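Local coordinates for protein putative ribose 5-phosphate isomerase (Leishmania infantum, PDB 6FXW) that probably catalyses the interconversion of ribose 5-phosphate and ribulose 5-phosphate in the pentose phosphate pathway, as a type B ribose 5-phosphate isomerase, at residues A[101-106]-A[132-137]; A[87-92]-A[107-112]; A[5-10]-A[32-37]. All coordinates share one frame; numbering follows the deposited sequence.

Contact 1 of 3, residues A[101-106]-A[132-137]; sequences LSRQHN and TTEPLA
The last turn of helix 96-104, at Arg103 and Gln104, lies against Thr133 to Leu136 of the extended linker between helices 120-131 and 139-155. The firm tie is made by backbone: Leu136 N donates to Gln104 O at 2.9 Å, nearly straight at 172° and in the carbonyl plane on a lone pair. Next to it, Pro135 CA makes a CH...O contact with Arg103 O at 3.3 Å. Arg103 folds over rather than reaching out. Its chain bends at chi2 (-66°) and again at chi3, carrying the guanidinium back to the carbonyl oxygen of Thr133. NE and NH2 both lean on that oxygen through weak bonds, NE at 3.1 Å from Thr133 O. NH2 also meets Glu134 OE1 at 3.2 Å, a weak hydrogen bond within a salt bridge; the carboxylate oxygen comes in at the guanidinium edge, though the two planes are turned 54° apart. NH1 faces the other way, to Asn107 OD1. The linker is thus pinned on the alpha/beta sandwich where the chain leaves helix 120-131 for the C-terminal helix 139-155. Gln104 supplies much of the apolar packing. Its CG sits 3.4 Å from Thr133 CG2, the methyl that faces it because OG1 is turned back to Thr129 O. Further out the Gln104 amide crosses Leu136 at a slant, with NE2 3.7 Å from CD2, while OE1 is held by Gln100 of the same helix. NE2 also gives a hydrogen bond to a water, which in turn donates to Glu134 O at 2.7 Å. Leu136 CD1 touches the edge of the His105 ring at CD2, 4.0 Å away; that ring stacks on His141 and carries Leu101 CD2 over one face.

Contact 2 of 3, residues A[87-92]-A[107-112]; sequences GIRAAL and NAHILC. With SO4 (sulfate ion), chain C.
Arg89 and His109 meet through backbone and side chain just before the N-terminal ends of two parallel strands. The Arg89 N-H goes to His109 ND1 at 2.9 Å (161°), so the imidazole accepts at ND1 and donates at its far nitrogen: NE2 gives a straight bond to sulfate O2 at 2.8 Å. Arg89 O accepts from Ile110 N at 3.2 Å and, weakly, from His109 N. The arginine side chain, bent at chi3 (-60°), brings its guanidinium over His109 CE1, which lies beneath one face near the rim. NH2 divides its hydrogens between Asn107 O, 2.8 Å away, and sulfate O1; NH1 takes sulfate O4 at 2.9 Å. NE points to Asn106 O, with Asn107 O a long, weak second acceptor. Asn107 OD1 is taken by Arg103. Arg89 and His109 thus grip three oxygens of an anion probably from the crystallisation liquor. Ala90 N donates to Asn83 OD1; His109 O accepts from Thr67 OG1, and Ile88 O from Lys84 of the second subunit. Deeper in, Ala91 N bonds to Ile110 O and Cys112 N to Ala91 O, each at 2.8 Å. Ala90 CB packs on Ile110 CB and Cys112 SG, beneath helices 49-61 and 76-83. Ala90, Ala91 and Leu92 pair in parallel with Ile110, Leu111 and Cys112, the two strands of a beta-alpha-beta crossover through helix 96-104 in a Rossmann-like sheet.

Contact 3 of 3, residues A[5-10]-A[32-37]; sequences PKRVAL and AASKVM
Arg7 reaches over the neighbouring strand to Ser34, Lys35 and Met37, on the face of the sheet it shares with Ala9. From CB the chain leaves with CG beside the backbone N (chi1 -73°), and CG lands 3.4 Å from Ser34 OG and close to Lys35 CB. CD carries the chain onward to a bend at chi3 (59°). There NE turns from the pair to donate to Glu64 O, which holds the guanidinium over Lys35: CZ has Lys35 CG beneath one face at 4.2 Å, and NH1 lies 3.7 Å from Lys35 CB. At the tip NH2 comes within 3.8 Å of Met37 SD. The lysine's own end leads away, so the arginine packs on its methylenes and not on its ammonium. Beneath these side chains, strands 6-12 and 33-38 run parallel, joined through helix 20-29 as the first beta-alpha-beta unit of the sheet, and a beta bulge shifts their register by one residue between Lys6 and Arg7. Lys6 N bonds to Ala32 O, and Ser34 N to Lys6 O at 2.8 Å, before the bulge; Val8 N then donates to Lys35 O, Met37 N gives to Val8 O at 2.8 Å, and Leu10 N in turn donates to Met37 O. On the other face Val8 CG2 packs 4.1 Å from Ala33 CB, toward the side where helices 20-29 and 120-131 lie.

Contact 2 is the buried one, contact 3 partly buried, and contact 1 lies at the surface. Contacts 2 and 3 both pair parallel strands at opposite ends of one sheet, each across a beta-alpha-beta unit, and do not touch; contact 3 adds a bulge and exposed charged side chains to its apolar packing, whereas contact 2 has apolar strands with a sulfate at their N-terminal end. Contact 1 instead fastens a linker to helix 96-104, which joins the strands of contact 2. It adjoins contact 2 through the backbone bond of Ser102 and Ala108, and contact 3 by packing of Thr132 on Ala32, beside a long, weak Glu134-Lys6 ion pair. Contacts 1 and 2 also reach the second subunit.

Contact 1 of 3, residues A[101-106]-A[132-137]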
ATOM      1  N   LEU A 101       6.171  12.150  -5.800  1.00 10.56           N
ATOM      2  CA  LEU A 101       5.364  12.859  -6.824  1.00 10.78           C
ATOM      3  C   LEU A 101       4.486  13.983  -6.282  1.00  9.90           C
ATOM      4  O   LEU A 101       4.274  14.981  -6.968  1.00 10.27           O
ATOM      5  CB  LEU A 101       4.567  11.865  -7.617  1.00 12.22           C
ATOM      6  CG  LEU A 101       5.390  10.892  -8.408  1.00 12.81           C
ATOM      7  CD1 LEU A 101       4.571   9.882  -9.150  1.00 14.27           C
ATOM      8  CD2 LEU A 101       6.271  11.615  -9.431  1.00 14.44           C
ATOM      9  N   SER A 102       4.127  13.928  -4.975  1.00  9.99           N
ATOM     10  CA  SER A 102       3.361  14.981  -4.333  1.00  9.87           C
ATOM     11  C   SER A 102       4.213  16.278  -4.357  1.00 10.32           C
ATOM     12  O   SER A 102       3.640  17.348  -4.397  1.00 10.30           O
ATOM     13  CB  SER A 102       3.017  14.689  -2.918  1.00 10.35           C
ATOM     14  OG  SER A 102       4.113  14.707  -2.059  1.00 11.37           O
ATOM     15  N   ARG A 103       5.543  16.124  -4.314  1.00  9.74           N
ATOM     16  CA  ARG A 103       6.473  17.245  -4.415  1.00 11.21           C
ATOM     17  C   ARG A 103       6.850  17.538  -5.870  1.00 12.20           C
ATOM     18  O   ARG A 103       6.702  18.675  -6.337  1.00 12.54           O
ATOM     19  CB  ARG A 103       7.707  16.927  -3.598  1.00 11.82           C
ATOM     20  CG  ARG A 103       7.472  16.765  -2.096  1.00 11.48           C
ATOM     21  CD  ARG A 103       7.025  18.034  -1.390  1.00 11.58           C
ATOM     22  NE  ARG A 103       8.054  19.014  -1.574  1.00 13.34           N
ATOM     23  CZ  ARG A 103       7.941  20.234  -2.106  1.00 14.11           C
ATOM     24  NH1 ARG A 103       6.775  20.791  -2.415  1.00 13.58           N
ATOM     25  NH2 ARG A 103       9.044  20.952  -2.345  1.00 16.55           N
ATOM     26  N   GLN A 104       7.278  16.521  -6.625  1.00 11.57           N
ATOM     27  CA  GLN A 104       7.735  16.716  -8.041  1.00 11.58           C
ATOM     28  C   GLN A 104       6.692  17.307  -8.917  1.00 13.60           C
ATOM     29  O   GLN A 104       6.940  18.197  -9.753  1.00 13.61           O
ATOM     30  CB  GLN A 104       8.277  15.419  -8.603  1.00 12.55           C
ATOM     31  CG  GLN A 104       9.599  15.001  -8.044  1.00 15.99           C
ATOM     32  CD  GLN A 104      10.260  13.904  -8.797  1.00 17.94           C
ATOM     33  OE1 GLN A 104       9.634  12.986  -9.260  1.00 20.96           O
ATOM     34  NE2 GLN A 104      11.547  14.040  -8.947  1.00 22.05           N
ATOM     35  N   HIS A 105       5.458  16.790  -8.771  1.00 12.15           N
ATOM     36  CA  HIS A 105       4.360  17.206  -9.632  1.00 12.28           C
ATOM     37  C   HIS A 105       3.466  18.193  -8.981  1.00 11.56           C
ATOM     38  O   HIS A 105       3.134  19.231  -9.562  1.00 13.74           O
ATOM     39  CB  HIS A 105       3.540  15.970 -10.065  1.00 13.49           C
ATOM     40  CG  HIS A 105       4.282  15.078 -10.972  1.00 12.77           C
ATOM     41  ND1 HIS A 105       3.723  13.880 -11.416  1.00 16.18           N
ATOM     42  CD2 HIS A 105       5.533  15.130 -11.468  1.00 16.53           C
ATOM     43  CE1 HIS A 105       4.618  13.266 -12.162  1.00 16.19           C
ATOM     44  NE2 HIS A 105       5.727  13.991 -12.232  1.00 17.90           N
ATOM     45  N   ASN A 106       2.996  17.912  -7.766  1.00 10.86           N
ATOM     46  CA  ASN A 106       1.970  18.742  -7.157  1.00 11.73           C
ATOM     47  C   ASN A 106       2.510  19.870  -6.244  1.00 11.54           C
ATOM     48  O   ASN A 106       1.727  20.708  -5.821  1.00 11.96           O
ATOM     49  CB  ASN A 106       0.990  17.909  -6.360  1.00 11.13           C
ATOM     50  CG  ASN A 106       0.498  16.686  -7.109  1.00 12.69           C
ATOM     51  OD1 ASN A 106       0.975  15.588  -6.806  1.00 13.34           O
ATOM     52  ND2 ASN A 106      -0.346  16.854  -8.137  1.00 12.80           N
ATOM     53  N   THR A 132      12.754  16.031   1.157  1.00 11.84           N
ATOM     54  CA  THR A 132      13.931  16.189   0.314  1.00 14.60           C
ATOM     55  C   THR A 132      13.684  16.204  -1.159  1.00 16.37           C
ATOM     56  O   THR A 132      14.628  16.041  -1.935  1.00 20.02           O
ATOM     57  CB  THR A 132      14.940  15.105   0.640  1.00 14.65           C
ATOM     58  OG1 THR A 132      14.398  13.776   0.445  1.00 15.55           O
ATOM     59  CG2 THR A 132      15.348  15.092   2.130  1.00 14.33           C
ATOM     60  N   THR A 133      12.452  16.286  -1.605  1.00 13.81           N
ATOM     61  CA  THR A 133      12.123  16.258  -3.011  1.00 13.28           C
ATOM     62  C   THR A 133      11.646  17.658  -3.416  1.00 14.07           C
ATOM     63  O   THR A 133      10.826  18.281  -2.801  1.00 14.51           O
ATOM     64  CB  THR A 133      11.069  15.166  -3.363  1.00 12.50           C
ATOM     65  OG1 THR A 133      11.518  13.901  -2.921  1.00 13.66           O
ATOM     66  CG2 THR A 133      10.801  15.118  -4.855  1.00 14.47           C
ATOM     67  N   GLU A 134      12.216  18.146  -4.523  1.00 17.53           N
ATOM     68  CA  GLU A 134      11.826  19.441  -5.093  1.00 19.79           C
ATOM     69  C   GLU A 134      10.890  19.325  -6.252  1.00 16.65           C
ATOM     70  O   GLU A 134      10.872  18.260  -6.928  1.00 16.56           O
ATOM     71  CB  GLU A 134      13.087  20.203  -5.509  1.00 23.27           C
ATOM     72  CG  GLU A 134      13.807  20.793  -4.274  1.00 31.99           C
ATOM     73  CD  GLU A 134      12.964  21.817  -3.499  1.00 42.25           C
ATOM     74  OE1 GLU A 134      12.214  21.480  -2.486  1.00 38.18           O
ATOM     75  OE2 GLU A 134      13.038  23.004  -3.907  1.00 55.14           O
ATOM     76  N   PRO A 135      10.108  20.380  -6.528  1.00 16.04           N
ATOM     77  CA  PRO A 135       9.216  20.372  -7.666  1.00 17.74           C
ATOM     78  C   PRO A 135       9.977  20.364  -8.988  1.00 24.69           C
ATOM     79  O   PRO A 135      11.052  20.973  -9.084  1.00 21.34           O
ATOM     80  CB  PRO A 135       8.381  21.609  -7.479  1.00 20.16           C
ATOM     81  CG  PRO A 135       9.154  22.489  -6.551  1.00 20.97           C
ATOM     82  CD  PRO A 135      10.056  21.650  -5.778  1.00 20.91           C
ATOM     83  N   LEU A 136       9.508  19.604  -9.948  1.00 21.79           N
ATOM     84  CA  LEU A 136      10.264  19.328 -11.226  1.00 28.19           C
ATOM     85  C   LEU A 136      10.074  20.595 -12.008  1.00 32.76           C
ATOM     86  O   LEU A 136       9.070  21.293 -11.863  1.00 28.45           O
ATOM     87  CB  LEU A 136       9.707  18.170 -12.038  1.00 27.04           C
ATOM     88  CG  LEU A 136      10.147  16.812 -11.583  1.00 31.47           C
ATOM     89  CD1 LEU A 136       9.429  15.751 -12.380  1.00 31.81           C
ATOM     90  CD2 LEU A 136      11.652  16.570 -11.594  1.00 33.93           C
ATOM     91  N   ALA A 137      11.101  20.866 -12.818  1.00 34.36           N
ATOM     92  CA  ALA A 137      11.146  22.063 -13.640  1.00 35.67           C
ATOM     93  C   ALA A 137      10.270  21.995 -14.882  1.00 37.39           C
ATOM     94  O   ALA A 137       9.848  23.064 -15.339  1.00 41.79           O
ATOM     95  CB  ALA A 137      12.601  22.351 -14.018  1.00 39.54           C
TER
HETATM   96  O   HOH W   1      12.699  16.624  -8.014  1.00 26.38           O

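Contact 2 of 3, residues A[87-92]-A[107-112]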
ATOM      1  N   GLY A  87      -4.316  28.817  -0.707  1.00 15.16           N
ATOM      2  CA  GLY A  87      -2.892  28.899  -0.820  1.00 14.67           C
ATOM      3  C   GLY A  87      -2.163  27.600  -0.414  1.00 15.22           C
ATOM      4  O   GLY A  87      -0.953  27.591  -0.431  1.00 18.27           O
ATOM      5  N   ILE A  88      -2.918  26.612   0.086  1.00 13.19           N
ATOM      6  CA  ILE A  88      -2.320  25.353   0.537  1.00 12.86           C
ATOM      7  C   ILE A  88      -2.666  24.229  -0.378  1.00 12.05           C
ATOM      8  O   ILE A  88      -3.824  24.076  -0.801  1.00 14.68           O
ATOM      9  CB  ILE A  88      -2.862  24.995   1.921  1.00 13.42           C
ATOM     10  CG1 ILE A  88      -2.444  26.000   2.998  1.00 13.90           C
ATOM     11  CG2 ILE A  88      -2.529  23.546   2.425  1.00 13.40           C
ATOM     12  CD1 ILE A  88      -0.979  26.021   3.280  1.00 13.51           C
ATOM     13  N   ARG A  89      -1.674  23.419  -0.695  1.00 10.19           N
ATOM     14  CA  ARG A  89      -1.874  22.134  -1.385  1.00 10.99           C
ATOM     15  C   ARG A  89      -1.384  21.070  -0.402  1.00 10.10           C
ATOM     16  O   ARG A  89      -0.198  21.026   0.001  1.00 10.87           O
ATOM     17  CB  ARG A  89      -1.057  22.072  -2.644  1.00 10.86           C
ATOM     18  CG  ARG A  89      -1.544  23.063  -3.746  1.00 12.33           C
ATOM     19  CD  ARG A  89      -0.751  22.983  -5.068  1.00 12.56           C
ATOM     20  NE  ARG A  89       0.645  23.268  -4.911  1.00 12.61           N
ATOM     21  CZ  ARG A  89       1.141  24.526  -4.833  1.00 12.85           C
ATOM     22  NH1 ARG A  89       0.298  25.592  -4.933  1.00 13.58           N
ATOM     23  NH2 ARG A  89       2.426  24.712  -4.627  1.00 13.76           N
ATOM     24  N   ALA A  90      -2.267  20.143  -0.097  1.00  9.82           N
ATOM     25  CA  ALA A  90      -2.070  19.074   0.929  1.00  9.06           C
ATOM     26  C   ALA A  90      -2.195  17.740   0.243  1.00  9.56           C
ATOM     27  O   ALA A  90      -3.194  17.440  -0.421  1.00 10.37           O
ATOM     28  CB  ALA A  90      -2.997  19.218   2.064  1.00  8.73           C
ATOM     29  N   ALA A  91      -1.179  16.894   0.407  1.00  9.48           N
ATOM     30  CA  ALA A  91      -1.110  15.603  -0.285  1.00 10.07           C
ATOM     31  C   ALA A  91      -1.159  14.428   0.641  1.00 10.23           C
ATOM     32  O   ALA A  91      -0.244  14.248   1.504  1.00  9.93           O
ATOM     33  CB  ALA A  91       0.180  15.501  -1.070  1.00 10.29           C
ATOM     34  N   LEU A  92      -2.134  13.577   0.485  1.00 10.85           N
ATOM     35  CA  LEU A  92      -2.141  12.304   1.201  0.50 11.26           C
ATOM     36  C   LEU A  92      -1.137  11.337   0.550  1.00 11.77           C
ATOM     37  O   LEU A  92      -1.261  11.034  -0.636  1.00 11.98           O
ATOM     38  CB  LEU A  92      -3.554  11.733   1.246  0.50 11.09           C
ATOM     39  CG  LEU A  92      -3.755  10.519   2.155  0.50 11.70           C
ATOM     40  CD1 LEU A  92      -5.206  10.199   2.391  0.50 11.42           C
ATOM     41  CD2 LEU A  92      -3.192   9.283   1.346  0.50 10.96           C
ATOM     42  N   ASN A 107       3.828  19.919  -6.070  1.00 11.26           N
ATOM     43  CA  ASN A 107       4.511  20.903  -5.275  1.00 11.72           C
ATOM     44  C   ASN A 107       3.740  21.142  -3.984  1.00 12.13           C
ATOM     45  O   ASN A 107       3.446  22.279  -3.560  1.00 12.08           O
ATOM     46  CB  ASN A 107       4.660  22.204  -6.073  1.00 12.69           C
ATOM     47  CG  ASN A 107       5.646  23.167  -5.432  1.00 14.11           C
ATOM     48  OD1 ASN A 107       6.307  22.845  -4.460  1.00 14.39           O
ATOM     49  ND2 ASN A 107       5.681  24.396  -5.973  1.00 16.46           N
ATOM     50  N   ALA A 108       3.401  20.085  -3.233  1.00 11.11           N
ATOM     51  CA  ALA A 108       2.537  20.191  -2.066  1.00 10.04           C
ATOM     52  C   ALA A 108       3.240  20.845  -0.882  1.00 10.45           C
ATOM     53  O   ALA A 108       4.457  20.619  -0.654  1.00 10.64           O
ATOM     54  CB  ALA A 108       2.069  18.816  -1.578  1.00 10.45           C
ATOM     55  N   HIS A 109       2.529  21.680  -0.188  1.00  9.96           N
ATOM     56  CA  HIS A 109       3.003  22.262   1.073  1.00 11.05           C
ATOM     57  C   HIS A 109       2.936  21.371   2.242  1.00 10.36           C
ATOM     58  O   HIS A 109       3.736  21.512   3.181  1.00 11.13           O
ATOM     59  CB  HIS A 109       2.176  23.511   1.459  1.00 11.26           C
ATOM     60  CG  HIS A 109       2.074  24.544   0.396  1.00 11.64           C
ATOM     61  ND1 HIS A 109       1.056  24.500  -0.557  1.00 11.95           N
ATOM     62  CD2 HIS A 109       2.846  25.643   0.087  1.00 12.82           C
ATOM     63  CE1 HIS A 109       1.212  25.534  -1.395  1.00 12.37           C
ATOM     64  NE2 HIS A 109       2.292  26.245  -1.041  1.00 14.82           N
ATOM     65  N   ILE A 110       1.954  20.458   2.241  1.00  9.70           N
ATOM     66  CA  ILE A 110       1.616  19.630   3.437  1.00  9.96           C
ATOM     67  C   ILE A 110       1.547  18.182   3.027  1.00  9.91           C
ATOM     68  O   ILE A 110       0.934  17.857   1.994  1.00 11.39           O
ATOM     69  CB  ILE A 110       0.312  20.090   4.112  1.00 10.59           C
ATOM     70  CG1 ILE A 110       0.443  21.567   4.638  1.00 10.43           C
ATOM     71  CG2 ILE A 110      -0.056  19.133   5.265  1.00 11.57           C
ATOM     72  CD1 ILE A 110      -0.759  22.078   5.323  1.00 10.36           C
ATOM     73  N   LEU A 111       2.198  17.363   3.808  1.00 10.13           N
ATOM     74  CA  LEU A 111       2.160  15.918   3.718  1.00  8.50           C
ATOM     75  C   LEU A 111       1.067  15.470   4.687  1.00 10.31           C
ATOM     76  O   LEU A 111       1.154  15.769   5.900  1.00 11.14           O
ATOM     77  CB  LEU A 111       3.471  15.371   4.128  1.00  9.13           C
ATOM     78  CG  LEU A 111       3.569  13.879   4.474  1.00  8.71           C
ATOM     79  CD1 LEU A 111       3.219  13.012   3.225  1.00 10.13           C
ATOM     80  CD2 LEU A 111       4.939  13.591   5.051  1.00 10.64           C
ATOM     81  N   CYS A 112       0.113  14.631   4.236  1.00  9.30           N
ATOM     82  CA  CYS A 112      -0.912  14.048   5.087  1.00  9.67           C
ATOM     83  C   CYS A 112      -0.711  12.532   5.138  1.00 10.06           C
ATOM     84  O   CYS A 112      -0.549  11.917   4.110  1.00 11.58           O
ATOM     85  CB  CYS A 112      -2.269  14.369   4.552  1.00 10.73           C
ATOM     86  SG  CYS A 112      -2.634  16.138   4.532  1.00 12.60           S
TER
HETATM   87  S   SO4 C 202       2.895  28.345  -3.900  1.00 30.84           S
HETATM   88  O1  SO4 C 202       3.840  27.221  -4.211  1.00 30.22           O
HETATM   89  O2  SO4 C 202       2.938  28.597  -2.393  1.00 28.29           O
HETATM   90  O3  SO4 C 202       3.402  29.556  -4.644  1.00 34.35           O
HETATM   91  O4  SO4 C 202       1.498  28.166  -4.388  1.00 30.27           O

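Contact 3 of 3, residues A[5-10]-A[32-37]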
ATOM      1  N   PRO A   5      17.390  22.853   4.124  1.00 23.50           N
ATOM      2  CA  PRO A   5      16.464  22.375   5.151  1.00 19.72           C
ATOM      3  C   PRO A   5      15.289  23.306   5.396  1.00 19.70           C
ATOM      4  O   PRO A   5      15.342  24.498   5.130  1.00 19.31           O
ATOM      5  CB  PRO A   5      17.321  22.382   6.396  1.00 19.72           C
ATOM      6  CG  PRO A   5      18.751  22.264   5.900  1.00 21.23           C
ATOM      7  CD  PRO A   5      18.751  23.092   4.699  1.00 20.88           C
ATOM      8  N   LYS A   6      14.204  22.690   5.875  1.00 21.44           N
ATOM      9  CA  LYS A   6      12.903  23.316   5.994  1.00 22.11           C
ATOM     10  C   LYS A   6      12.427  23.410   7.425  1.00 15.73           C
ATOM     11  O   LYS A   6      12.791  22.591   8.282  1.00 16.76           O
ATOM     12  CB  LYS A   6      11.867  22.345   5.347  1.00 27.52           C
ATOM     13  CG  LYS A   6      12.002  21.983   3.862  1.00 39.08           C
ATOM     14  CD  LYS A   6      11.908  23.224   3.003  1.00 45.29           C
ATOM     15  CE  LYS A   6      11.136  23.016   1.700  1.00 56.08           C
ATOM     16  NZ  LYS A   6      11.336  21.664   1.086  1.00 58.79           N
ATOM     17  N   ARG A   7      11.594  24.411   7.679  1.00 14.30           N
ATOM     18  CA  ARG A   7      10.908  24.592   8.968  1.00 12.99           C
ATOM     19  C   ARG A   7       9.576  23.852   8.875  1.00 13.62           C
ATOM     20  O   ARG A   7       8.800  24.192   7.991  1.00 13.16           O
ATOM     21  CB  ARG A   7      10.637  26.024   9.313  1.00 13.90           C
ATOM     22  CG  ARG A   7      11.924  26.707   9.714  1.00 16.35           C
ATOM     23  CD  ARG A   7      11.658  28.201   9.975  1.00 15.81           C
ATOM     24  NE  ARG A   7      10.693  28.517  10.990  1.00 15.31           N
ATOM     25  CZ  ARG A   7      10.988  28.589  12.323  1.00 15.85           C
ATOM     26  NH1 ARG A   7      12.224  28.345  12.786  1.00 16.30           N
ATOM     27  NH2 ARG A   7      10.085  28.948  13.209  1.00 20.50           N
ATOM     28  N   VAL A   8       9.394  22.858   9.731  1.00 12.27           N
ATOM     29  CA  VAL A   8       8.272  21.884   9.598  1.00 12.25           C
ATOM     30  C   VAL A   8       7.304  22.098  10.754  1.00 12.50           C
ATOM     31  O   VAL A   8       7.684  22.004  11.959  1.00 14.50           O
ATOM     32  CB  VAL A   8       8.813  20.456   9.573  1.00 12.84           C
ATOM     33  CG1 VAL A   8       7.593  19.492   9.522  1.00 14.02           C
ATOM     34  CG2 VAL A   8       9.811  20.242   8.430  1.00 12.47           C
ATOM     35  N   ALA A   9       6.038  22.282  10.455  1.00 12.20           N
ATOM     36  CA  ALA A   9       4.975  22.229  11.421  1.00 12.31           C
ATOM     37  C   ALA A   9       4.281  20.851  11.349  1.00 13.84           C
ATOM     38  O   ALA A   9       3.794  20.485  10.288  1.00 13.30           O
ATOM     39  CB  ALA A   9       3.951  23.329  11.147  1.00 12.91           C
ATOM     40  N   LEU A  10       4.229  20.195  12.477  1.00 12.69           N
ATOM     41  CA  LEU A  10       3.648  18.844  12.585  1.00 12.79           C
ATOM     42  C   LEU A  10       2.376  18.966  13.385  1.00 12.24           C
ATOM     43  O   LEU A  10       2.426  19.370  14.572  1.00 12.46           O
ATOM     44  CB  LEU A  10       4.602  17.874  13.293  1.00 13.59           C
ATOM     45  CG  LEU A  10       4.006  16.535  13.683  1.00 16.04           C
ATOM     46  CD1 LEU A  10       3.743  15.711  12.436  1.00 17.66           C
ATOM     47  CD2 LEU A  10       4.925  15.710  14.602  1.00 19.84           C
ATOM     48  N   ALA A  32      16.666  17.054   7.031  1.00 18.40           N
ATOM     49  CA  ALA A  32      16.101  17.993   6.150  1.00 18.96           C
ATOM     50  C   ALA A  32      15.215  19.028   6.814  1.00 17.05           C
ATOM     51  O   ALA A  32      14.573  19.827   6.127  1.00 20.41           O
ATOM     52  CB  ALA A  32      15.280  17.214   5.093  1.00 22.20           C
ATOM     53  N   ALA A  33      15.252  19.084   8.150  1.00 17.69           N
ATOM     54  CA  ALA A  33      14.497  20.053   8.894  1.00 16.91           C
ATOM     55  C   ALA A  33      15.377  20.954   9.723  1.00 17.79           C
ATOM     56  O   ALA A  33      16.199  20.445  10.477  1.00 23.74           O
ATOM     57  CB  ALA A  33      13.545  19.342   9.825  1.00 18.54           C
ATOM     58  N   SER A  34      15.188  22.244   9.610  1.00 18.30           N
ATOM     59  CA  SER A  34      15.911  23.162  10.530  1.00 17.26           C
ATOM     60  C   SER A  34      15.190  23.394  11.803  1.00 22.46           C
ATOM     61  O   SER A  34      15.797  23.921  12.744  1.00 23.54           O
ATOM     62  CB  SER A  34      16.058  24.506   9.834  1.00 17.84           C
ATOM     63  OG  SER A  34      14.852  25.072   9.404  1.00 18.58           O
ATOM     64  N   LYS A  35      13.892  23.125  11.844  1.00 17.05           N
ATOM     65  CA  LYS A  35      13.095  23.247  13.033  1.00 17.59           C
ATOM     66  C   LYS A  35      11.863  22.366  12.855  1.00 16.75           C
ATOM     67  O   LYS A  35      11.387  22.264  11.726  1.00 16.44           O
ATOM     68  CB  LYS A  35      12.583  24.669  13.146  1.00 20.13           C
ATOM     69  CG  LYS A  35      11.628  24.945  14.272  1.00 22.67           C
ATOM     70  CD  LYS A  35      12.298  25.136  15.535  1.00 25.01           C
ATOM     71  CE  LYS A  35      11.274  25.706  16.549  1.00 25.02           C
ATOM     72  NZ  LYS A  35      12.046  25.966  17.803  1.00 28.14           N
ATOM     73  N   VAL A  36      11.393  21.719  13.906  1.00 14.69           N
ATOM     74  CA  VAL A  36      10.151  20.968  13.915  1.00 15.76           C
ATOM     75  C   VAL A  36       9.323  21.512  15.045  1.00 17.27           C
ATOM     76  O   VAL A  36       9.771  21.522  16.218  1.00 18.89           O
ATOM     77  CB  VAL A  36      10.338  19.449  14.044  1.00 20.12           C
ATOM     78  CG1 VAL A  36       9.026  18.772  13.714  1.00 23.48           C
ATOM     79  CG2 VAL A  36      11.462  18.987  13.149  1.00 24.82           C
ATOM     80  N   MET A  37       8.096  21.948  14.756  1.00 15.82           N
ATOM     81  CA  MET A  37       7.173  22.511  15.738  1.00 17.39           C
ATOM     82  C   MET A  37       5.953  21.615  15.857  1.00 18.36           C
ATOM     83  O   MET A  37       5.270  21.373  14.846  1.00 18.48           O
ATOM     84  CB  MET A  37       6.696  23.909  15.265  1.00 19.92           C
ATOM     85  CG  MET A  37       7.772  24.961  15.295  1.00 24.47           C
ATOM     86  SD  MET A  37       7.507  26.332  14.127  1.00 26.59           S
ATOM     87  CE  MET A  37       7.832  25.552  12.577  1.00 24.59           C
TER